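Local coordinates for protein bile salt hydrolase/transferase (Clostridium perfringens, PDB 2BJF) that hydrolyses the amide bond of glycine- and taurine-conjugated bile salts, releasing free bile acids, and also acts as a bile acid amine N-acyltransferase, at residues Phe26-Phe37 against Thr49-Ile60. Sequence-based numbering, arbitrary orientation.
Sequences FNQSIIFIPRNF and TTKYAVLGMGTI. With DXC ((3alpha,5beta,12alpha)-3,12-dihydroxycholan-24-oic acid), chain B.
Ile-31 reaches across to the partner strand at Gly-58, where its CD1 packs 3.5 Å from the C of Gly-58 and also touches CG1 of Ile-60. With CG1 beside the backbone N (chi1 -57°) and the chain then extended, the methyl meets bare main chain, since neither Gly-56 nor Gly-58 carries a side chain on this face. Six backbone hydrogen bonds, from the Ser-29/Gly-58 pair through Ile-31/Gly-56 to Ile-33/Val-54, join strands 29-33 and 54-60. On the other face, Ile-30 sits between two neighbours: its CG2 lies 3.7 Å from CD1 of Leu-55, while CG1 and CD1 lean obliquely on the sulfur and methyl of Met-57. Leu-55 CD1 also packs 3.9 Å from CB of Phe-32, at the edge side of its ring. Tyr-289 and Tyr-291 of strand 288-293 pack on Ile-30, Leu-55 and Met-57 of this face, and Phe-67 lies against Ile-31, Ile-33 and Val-54 on the reverse.

Beyond the strands, Thr-50 OG1 joins two points of segment 26-37. It donates to a lone pair of Pro-34 O at 2.7 Å and accepts the N-H of Phe-37 at 3.0 Å, a nearly straight bond (166°); the two bonds together hold the hydroxyl's orientation. Arg-35 lays its CG along the 51-53 backbone and sends its guanidinium on to Glu-73 and Asp-310.

At the opposite end, Phe-26 has one ring face under Gln-28 CB and the other against deoxycholate, whose C24 sits over the ring centre, 3.5 Å above its plane. Thr-59 CG2 approaches the ring edge, and Met-57 CG lies 4.2 Å from CZ of Phe-26. The loop leading into this antiparallel strand pair of the Ntn-hydrolase fold thus supplies one ring, that of Phe-26, to the bile-acid pocket.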
loop_
_atom_site.group_PDB
_atom_site.type_symbol
_atom_site.label_atom_id
_atom_site.label_comp_id
_atom_site.label_asym_id
_atom_site.label_seq_id
_atom_site.Cartn_x
_atom_site.Cartn_y
_atom_site.Cartn_z
ATOM N N PHE A 26 19.155 25.982 -11.640
ATOM C CA PHE A 26 19.736 27.029 -10.796
ATOM C C PHE A 26 21.085 27.535 -11.312
ATOM O O PHE A 26 21.967 27.901 -10.532
ATOM C CB PHE A 26 19.765 26.632 -9.301
ATOM C CG PHE A 26 20.613 25.426 -8.976
ATOM C CD1 PHE A 26 21.862 25.581 -8.378
ATOM C CD2 PHE A 26 20.146 24.136 -9.214
ATOM C CE1 PHE A 26 22.643 24.473 -8.049
ATOM C CE2 PHE A 26 20.921 23.021 -8.895
ATOM C CZ PHE A 26 22.171 23.190 -8.309
ATOM N N ASN A 27 21.213 27.578 -12.641
ATOM C CA ASN A 27 22.449 27.994 -13.317
ATOM C C ASN A 27 23.676 27.305 -12.727
ATOM O O ASN A 27 24.706 27.939 -12.474
ATOM C CB ASN A 27 22.609 29.520 -13.280
ATOM C CG ASN A 27 21.519 30.245 -14.048
ATOM O OD1 ASN A 27 21.039 29.769 -15.080
ATOM N ND2 ASN A 27 21.129 31.413 -13.552
ATOM N N GLN A 28 23.548 26.001 -12.507
ATOM C CA GLN A 28 24.567 25.234 -11.803
ATOM C C GLN A 28 25.810 24.955 -12.636
ATOM O O GLN A 28 25.747 24.808 -13.860
ATOM C CB GLN A 28 23.999 23.921 -11.251
ATOM C CG GLN A 28 23.386 22.980 -12.284
ATOM C CD GLN A 28 21.879 23.117 -12.397
ATOM O OE1 GLN A 28 21.339 24.222 -12.468
ATOM N NE2 GLN A 28 21.188 21.982 -12.418
ATOM N N SER A 29 26.941 24.900 -11.942
ATOM C CA SER A 29 28.190 24.400 -12.488
ATOM C C SER A 29 28.909 23.683 -11.354
ATOM O O SER A 29 28.523 23.812 -10.188
ATOM C CB SER A 29 29.046 25.548 -13.032
ATOM O OG SER A 29 29.433 26.436 -11.999
ATOM N N ILE A 30 29.932 22.910 -11.696
ATOM C CA ILE A 30 30.768 22.288 -10.682
ATOM C C ILE A 30 31.863 23.292 -10.327
ATOM O O ILE A 30 32.650 23.702 -11.186
ATOM C CB ILE A 30 31.354 20.930 -11.144
ATOM C CG1 ILE A 30 30.236 19.943 -11.512
ATOM C CG2 ILE A 30 32.214 20.322 -10.045
ATOM C CD1 ILE A 30 29.706 20.081 -12.935
ATOM N N ILE A 31 31.882 23.697 -9.060
ATOM C CA ILE A 31 32.733 24.792 -8.592
ATOM C C ILE A 31 33.880 24.286 -7.725
ATOM O O ILE A 31 33.665 23.549 -6.759
ATOM C CB ILE A 31 31.907 25.844 -7.800
ATOM C CG1 ILE A 31 30.764 26.397 -8.660
ATOM C CG2 ILE A 31 32.798 26.979 -7.287
ATOM C CD1 ILE A 31 29.747 27.214 -7.882
ATOM N N PHE A 32 35.097 24.690 -8.087
ATOM C CA PHE A 32 36.288 24.429 -7.286
ATOM C C PHE A 32 36.781 25.723 -6.648
ATOM O O PHE A 32 36.969 26.730 -7.336
ATOM C CB PHE A 32 37.401 23.807 -8.142
ATOM C CG PHE A 32 38.728 23.702 -7.433
ATOM C CD1 PHE A 32 38.979 22.654 -6.551
ATOM C CD2 PHE A 32 39.726 24.652 -7.646
ATOM C CE1 PHE A 32 40.201 22.551 -5.890
ATOM C CE2 PHE A 32 40.953 24.560 -6.987
ATOM C CZ PHE A 32 41.190 23.506 -6.108
ATOM N N ILE A 33 36.984 25.684 -5.333
ATOM C CA ILE A 33 37.556 26.811 -4.598
ATOM C C ILE A 33 38.837 26.352 -3.899
ATOM O O ILE A 33 38.800 25.413 -3.103
ATOM C CB ILE A 33 36.569 27.401 -3.552
ATOM C CG1 ILE A 33 35.193 27.664 -4.178
ATOM C CG2 ILE A 33 37.141 28.681 -2.942
ATOM C CD1 ILE A 33 34.115 28.064 -3.175
ATOM N N PRO A 34 39.976 27.008 -4.198
ATOM C CA PRO A 34 41.247 26.639 -3.573
ATOM C C PRO A 34 41.340 27.099 -2.116
ATOM O O PRO A 34 40.446 27.795 -1.627
ATOM C CB PRO A 34 42.281 27.375 -4.432
ATOM C CG PRO A 34 41.555 28.562 -4.951
ATOM C CD PRO A 34 40.130 28.126 -5.148
ATOM N N ARG A 35 42.418 26.701 -1.440
ATOM C CA ARG A 35 42.698 27.134 -0.069
ATOM C C ARG A 35 42.932 28.638 -0.012
ATOM O O ARG A 35 43.359 29.242 -1.004
ATOM C CB ARG A 35 43.954 26.444 0.470
ATOM C CG ARG A 35 43.900 24.933 0.554
ATOM C CD ARG A 35 45.318 24.388 0.604
ATOM N NE ARG A 35 45.368 22.932 0.710
ATOM C CZ ARG A 35 46.454 22.199 0.482
ATOM N NH1 ARG A 35 47.594 22.777 0.121
ATOM N NH2 ARG A 35 46.400 20.879 0.609
ATOM N N ASN A 36 42.654 29.233 1.148
ATOM C CA ASN A 36 42.937 30.650 1.410
ATOM C C ASN A 36 42.273 31.613 0.413
ATOM O O ASN A 36 42.819 32.672 0.092
ATOM C CB ASN A 36 44.457 30.883 1.494
ATOM C CG ASN A 36 44.819 32.203 2.155
ATOM O OD1 ASN A 36 45.535 33.020 1.573
ATOM N ND2 ASN A 36 44.328 32.418 3.371
ATOM N N PHE A 37 41.090 31.236 -0.071
ATOM C CA PHE A 37 40.334 32.086 -0.991
ATOM C C PHE A 37 39.235 32.844 -0.258
ATOM O O PHE A 37 38.378 32.242 0.392
ATOM C CB PHE A 37 39.743 31.280 -2.155
ATOM C CG PHE A 37 39.143 32.138 -3.238
ATOM C CD1 PHE A 37 39.929 32.605 -4.288
ATOM C CD2 PHE A 37 37.796 32.492 -3.200
ATOM C CE1 PHE A 37 39.381 33.407 -5.288
ATOM C CE2 PHE A 37 37.241 33.296 -4.192
ATOM C CZ PHE A 37 38.035 33.751 -5.240
ATOM N N THR A 49 36.813 33.099 4.280
ATOM C CA THR A 49 38.082 32.672 3.700
ATOM C C THR A 49 38.267 31.182 3.956
ATOM O O THR A 49 38.270 30.737 5.105
ATOM C CB THR A 49 39.278 33.479 4.261
ATOM O OG1 THR A 49 39.052 34.880 4.058
ATOM C CG2 THR A 49 40.573 33.081 3.565
ATOM N N THR A 50 38.407 30.416 2.876
ATOM C CA THR A 50 38.510 28.961 2.964
ATOM C C THR A 50 39.798 28.525 3.653
ATOM O O THR A 50 40.870 29.069 3.387
ATOM C CB THR A 50 38.431 28.287 1.571
ATOM O OG1 THR A 50 39.487 28.777 0.735
ATOM C CG2 THR A 50 37.085 28.562 0.905
ATOM N N LYS A 51 39.678 27.559 4.559
ATOM C CA LYS A 51 40.841 26.892 5.131
ATOM C C LYS A 51 41.198 25.709 4.238
ATOM O O LYS A 51 42.366 25.497 3.907
ATOM C CB LYS A 51 40.560 26.433 6.567
ATOM C CG LYS A 51 41.734 25.738 7.248
ATOM C CD LYS A 51 41.355 25.229 8.628
ATOM C CE LYS A 51 42.505 24.467 9.266
ATOM N NZ LYS A 51 42.162 23.992 10.634
ATOM N N TYR A 52 40.174 24.955 3.843
ATOM C CA TYR A 52 40.342 23.795 2.973
ATOM C C TYR A 52 39.766 24.054 1.585
ATOM O O TYR A 52 38.802 24.811 1.434
ATOM C CB TYR A 52 39.675 22.562 3.593
ATOM C CG TYR A 52 40.171 22.220 4.983
ATOM C CD1 TYR A 52 41.503 21.861 5.201
ATOM C CD2 TYR A 52 39.309 22.247 6.079
ATOM C CE1 TYR A 52 41.965 21.543 6.474
ATOM C CE2 TYR A 52 39.761 21.929 7.360
ATOM C CZ TYR A 52 41.091 21.580 7.548
ATOM O OH TYR A 52 41.545 21.264 8.808
ATOM N N ALA A 53 40.372 23.427 0.578
ATOM C CA ALA A 53 39.876 23.491 -0.795
ATOM C C ALA A 53 38.549 22.747 -0.908
ATOM O O ALA A 53 38.343 21.740 -0.234
ATOM C CB ALA A 53 40.896 22.910 -1.756
ATOM N N VAL A 54 37.661 23.252 -1.762
ATOM C CA VAL A 54 36.290 22.748 -1.878
ATOM C C VAL A 54 35.946 22.419 -3.332
ATOM O O VAL A 54 36.349 23.139 -4.247
ATOM C CB VAL A 54 35.267 23.785 -1.320
ATOM C CG1 VAL A 54 33.830 23.313 -1.508
ATOM C CG2 VAL A 54 35.536 24.077 0.157
ATOM N N LEU A 55 35.206 21.328 -3.533
ATOM C CA LEU A 55 34.659 20.978 -4.845
ATOM C C LEU A 55 33.223 20.485 -4.713
ATOM O O LEU A 55 32.932 19.619 -3.886
ATOM C CB LEU A 55 35.515 19.909 -5.535
ATOM C CG LEU A 55 35.072 19.473 -6.940
ATOM C CD1 LEU A 55 35.314 20.576 -7.962
ATOM C CD2 LEU A 55 35.770 18.188 -7.365
ATOM N N GLY A 56 32.330 21.038 -5.530
ATOM C CA GLY A 56 30.938 20.592 -5.545
ATOM C C GLY A 56 30.046 21.309 -6.536
ATOM O O GLY A 56 30.488 22.212 -7.248
ATOM N N MET A 57 28.784 20.892 -6.588
ATOM C CA MET A 57 27.795 21.536 -7.442
ATOM C C MET A 57 27.235 22.770 -6.752
ATOM O O MET A 57 26.866 22.724 -5.578
ATOM C CB MET A 57 26.653 20.574 -7.780
ATOM C CG MET A 57 25.759 21.043 -8.927
ATOM S SD MET A 57 26.520 20.831 -10.551
ATOM C CE MET A 57 26.319 19.065 -10.789
ATOM N N GLY A 58 27.172 23.871 -7.488
ATOM C CA GLY A 58 26.587 25.095 -6.966
ATOM C C GLY A 58 26.398 26.130 -8.049
ATOM O O GLY A 58 26.412 25.810 -9.236
ATOM N N THR A 59 26.219 27.377 -7.630
ATOM C CA THR A 59 26.106 28.489 -8.560
ATOM C C THR A 59 26.758 29.741 -7.982
ATOM O O THR A 59 26.916 29.867 -6.764
ATOM C CB THR A 59 24.633 28.763 -8.971
ATOM O OG1 THR A 59 24.598 29.730 -10.028
ATOM C CG2 THR A 59 23.796 29.259 -7.788
ATOM N N ILE A 60 27.158 30.647 -8.868
ATOM C CA ILE A 60 27.722 31.924 -8.453
ATOM C C ILE A 60 26.650 32.997 -8.626
ATOM O O ILE A 60 26.348 33.423 -9.744
ATOM C CB ILE A 60 29.022 32.264 -9.225
ATOM C CG1 ILE A 60 30.049 31.135 -9.050
ATOM C CG2 ILE A 60 29.603 33.590 -8.738
ATOM C CD1 ILE A 60 31.167 31.130 -10.080
HETATM C C1 DXC B . 16.818 32.137 -4.516
HETATM C C2 DXC B . 17.719 31.863 -3.312
HETATM C C3 DXC B . 19.220 31.936 -3.644
HETATM C C4 DXC B . 19.633 31.089 -4.862
HETATM C C5 DXC B . 18.691 31.381 -6.030
HETATM C C6 DXC B . 17.206 31.243 -5.689
HETATM C C7 DXC B . 20.034 31.607 -2.384
HETATM C C8 DXC B . 20.069 30.116 -2.039
HETATM C C9 DXC B . 20.383 29.206 -3.228
HETATM C C10 DXC B . 19.578 29.583 -4.490
HETATM C C11 DXC B . 20.040 27.748 -2.907
HETATM C C12 DXC B . 20.369 26.750 -4.020
HETATM C C13 DXC B . 19.624 27.144 -5.305
HETATM C C14 DXC B . 19.863 28.620 -5.662
HETATM C C15 DXC B . 20.553 27.124 -1.608
HETATM C C16 DXC B . 20.395 25.620 -1.864
HETATM C C17 DXC B . 19.909 25.463 -3.316
HETATM C C18 DXC B . 21.040 31.476 -5.313
HETATM C C19 DXC B . 20.256 24.078 -3.907
HETATM O O1 DXC B . 18.215 26.889 -5.193
HETATM O O2 DXC B . 15.455 31.881 -4.156
HETATM C C20 DXC B . 21.880 26.702 -4.317
HETATM C C21 DXC B . 19.522 22.952 -3.168
HETATM C C22 DXC B . 17.997 23.080 -3.243
HETATM C C23 DXC B . 17.293 21.758 -3.035
HETATM O O3 DXC B . 17.957 20.701 -2.992
HETATM O O4 DXC B . 16.049 21.778 -2.917
HETATM C C24 DXC B . 20.013 23.942 -5.412
HETATM O O HOH W 1 43.409 30.425 5.106
#